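Local coordinates for protein PrgX (Enterococcus faecalis, PDB 2AWI) that acts as the receptor for the peptide sex pheromone cCF10 and probably binds DNA as a repressor in the control of plasmid conjugation, at residues Met203-Lys208 with Gln244-Lys249. The protein carries 1 engineered substitution. Numbering follows the deposited sequence.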
loop_
_atom_site.group_PDB
_atom_site.type_symbol
_atom_site.label_atom_id
_atom_site.label_comp_id
_atom_site.label_asym_id
_atom_site.label_seq_id
_atom_site.Cartn_x
_atom_site.Cartn_y
_atom_site.Cartn_z
HETATM N N MSE A 203 2.480 21.298 -16.315
HETATM C CA MSE A 203 3.500 22.053 -15.597
HETATM C C MSE A 203 3.157 23.549 -15.491
HETATM O O MSE A 203 3.622 24.229 -14.579
HETATM C CB MSE A 203 4.855 21.865 -16.285
HETATM C CG MSE A 203 6.050 21.990 -15.357
HETATM SE SE MSE A 203 6.080 20.607 -13.993
HETATM C CE MSE A 203 5.629 21.709 -12.460
ATOM N N ASN A 204 2.349 24.052 -16.424
ATOM C CA ASN A 204 1.943 25.454 -16.419
ATOM C C ASN A 204 0.522 25.564 -15.895
ATOM O O ASN A 204 -0.153 26.570 -16.104
ATOM C CB ASN A 204 1.985 26.047 -17.829
ATOM C CG ASN A 204 3.363 26.014 -18.438
ATOM O OD1 ASN A 204 4.369 26.071 -17.729
ATOM N ND2 ASN A 204 3.420 25.941 -19.766
ATOM N N ARG A 205 0.072 24.514 -15.226
ATOM C CA ARG A 205 -1.270 24.453 -14.665
ATOM C C ARG A 205 -2.347 24.919 -15.644
ATOM O O ARG A 205 -3.428 25.346 -15.238
ATOM C CB ARG A 205 -1.342 25.265 -13.368
ATOM C CG ARG A 205 -2.465 24.829 -12.443
ATOM C CD ARG A 205 -2.325 25.427 -11.062
ATOM N NE ARG A 205 -3.023 24.631 -10.055
ATOM C CZ ARG A 205 -4.340 24.457 -10.005
ATOM N NH1 ARG A 205 -5.120 25.026 -10.908
ATOM N NH2 ARG A 205 -4.879 23.710 -9.049
ATOM N N ASN A 206 -2.048 24.829 -16.935
ATOM C CA ASN A 206 -2.998 25.211 -17.976
ATOM C C ASN A 206 -3.971 24.041 -18.135
ATOM O O ASN A 206 -3.773 23.170 -18.981
ATOM C CB ASN A 206 -2.257 25.447 -19.288
ATOM C CG ASN A 206 -3.061 26.259 -20.274
ATOM O OD1 ASN A 206 -4.266 26.060 -20.426
ATOM N ND2 ASN A 206 -2.392 27.177 -20.964
ATOM N N LEU A 207 -5.026 24.025 -17.328
ATOM C CA LEU A 207 -5.979 22.925 -17.367
ATOM C C LEU A 207 -6.767 22.706 -18.650
ATOM O O LEU A 207 -7.079 21.557 -18.990
ATOM C CB LEU A 207 -6.958 23.024 -16.193
ATOM C CG LEU A 207 -6.382 22.908 -14.777
ATOM C CD1 LEU A 207 -7.496 22.461 -13.835
ATOM C CD2 LEU A 207 -5.231 21.901 -14.739
ATOM N N LYS A 208 -7.105 23.774 -19.367
ATOM C CA LYS A 208 -7.877 23.575 -20.584
ATOM C C LYS A 208 -7.019 23.026 -21.724
ATOM O O LYS A 208 -7.515 22.286 -22.576
ATOM C CB LYS A 208 -8.612 24.861 -20.996
ATOM C CG LYS A 208 -7.859 25.850 -21.860
ATOM C CD LYS A 208 -8.842 26.908 -22.377
ATOM C CE LYS A 208 -8.176 27.943 -23.269
ATOM N NZ LYS A 208 -7.555 27.333 -24.475
ATOM N N GLN A 244 -6.753 15.569 -12.872
ATOM C CA GLN A 244 -7.919 15.379 -12.014
ATOM C C GLN A 244 -7.691 15.927 -10.609
ATOM O O GLN A 244 -8.619 16.414 -9.969
ATOM C CB GLN A 244 -8.275 13.892 -11.928
ATOM C CG GLN A 244 -8.609 13.254 -13.268
ATOM C CD GLN A 244 -8.846 11.752 -13.170
ATOM O OE1 GLN A 244 -9.111 11.087 -14.173
ATOM N NE2 GLN A 244 -8.751 11.211 -11.958
ATOM N N PHE A 245 -6.456 15.838 -10.130
ATOM C CA PHE A 245 -6.123 16.336 -8.806
ATOM C C PHE A 245 -6.147 17.860 -8.841
ATOM O O PHE A 245 -6.716 18.514 -7.957
ATOM C CB PHE A 245 -4.729 15.855 -8.393
ATOM C CG PHE A 245 -4.316 16.294 -7.013
ATOM C CD1 PHE A 245 -4.955 15.788 -5.881
ATOM C CD2 PHE A 245 -3.288 17.215 -6.845
ATOM C CE1 PHE A 245 -4.576 16.193 -4.602
ATOM C CE2 PHE A 245 -2.897 17.628 -5.572
ATOM C CZ PHE A 245 -3.543 17.116 -4.444
ATOM N N LEU A 246 -5.526 18.423 -9.871
ATOM C CA LEU A 246 -5.464 19.865 -10.023
ATOM C C LEU A 246 -6.851 20.487 -10.159
ATOM O O LEU A 246 -7.064 21.624 -9.748
ATOM C CB LEU A 246 -4.618 20.230 -11.246
ATOM C CG LEU A 246 -3.143 19.829 -11.234
ATOM C CD1 LEU A 246 -2.469 20.410 -12.466
ATOM C CD2 LEU A 246 -2.468 20.338 -9.963
ATOM N N THR A 247 -7.788 19.736 -10.730
ATOM C CA THR A 247 -9.148 20.227 -10.937
ATOM C C THR A 247 -10.000 20.191 -9.673
ATOM O O THR A 247 -10.680 21.164 -9.349
ATOM C CB THR A 247 -9.868 19.417 -12.028
ATOM O OG1 THR A 247 -9.168 19.564 -13.273
ATOM C CG2 THR A 247 -11.308 19.902 -12.192
ATOM N N ASP A 248 -9.966 19.063 -8.971
ATOM C CA ASP A 248 -10.732 18.896 -7.744
ATOM C C ASP A 248 -9.967 18.063 -6.723
ATOM O O ASP A 248 -10.349 16.932 -6.437
ATOM C CB ASP A 248 -12.080 18.234 -8.047
ATOM C CG ASP A 248 -11.987 17.192 -9.146
ATOM O OD1 ASP A 248 -11.745 17.578 -10.308
ATOM O OD2 ASP A 248 -12.155 15.989 -8.856
ATOM N N LYS A 249 -8.900 18.639 -6.172
ATOM C CA LYS A 249 -8.046 17.975 -5.187
ATOM C C LYS A 249 -8.563 16.624 -4.711
ATOM O O LYS A 249 -9.014 16.465 -3.577
ATOM C CB LYS A 249 -7.794 18.900 -3.992
ATOM C CG LYS A 249 -7.070 20.185 -4.372
ATOM C CD LYS A 249 -5.849 19.881 -5.241
ATOM C CE LYS A 249 -5.143 21.145 -5.715
ATOM N NZ LYS A 249 -4.447 21.852 -4.600
#
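The guanidinium group of R205 lies against L246, whose CB sits over one face, 4.1 Å above the plane and offset toward the rim. CE of K249 comes up at the edge, near that plane, 4.2 Å from R205 NH2. The same lysine lays CD over one face of the F245 ring, 3.6 Å above its plane and toward the rim. R205 NH2 also gives a weak, bent hydrogen bond to the backbone O of L246 (3.1 Å, N-H...O angle 126°). The arginine reaches across because CG stands anti to the backbone N (chi1 -157°) and the chain stays extended from CG to NE. Its stronger polar partner is E287, which bridges the two basic side chains, one carboxylate oxygen to R205 NE and the other to K249 NZ; this holds R205 NH2 and K249 NZ 4.8 Å apart. L207 splits its two methyls between neighbouring residues of the other helix. CD2 packs on L246, 3.9 Å from both CB and CD1, while CD1 meets T247 OG1 at 3.4 Å, a van der Waals contact; that hydroxyl is hydrogen-bonded to Y243 O within its own helix. R205, with positive phi (46°), is the C-prime residue of the Schellman motif ending helix 184-203, and N206 is the N-cap of helix 207-220. The tight turn between these helices therefore meets the C-terminal end of helix 230-248, a surface contact within the C-terminal TPR region. Helix 270-286 backs it, with I283 touching both M203 and L246, and E287 follows just beyond that helix. F245 makes edge-to-face contacts with Y254 and F289. K249, just past helix 230-248, packs on K288 of a second subunit, placing the contact beside a subunit interface.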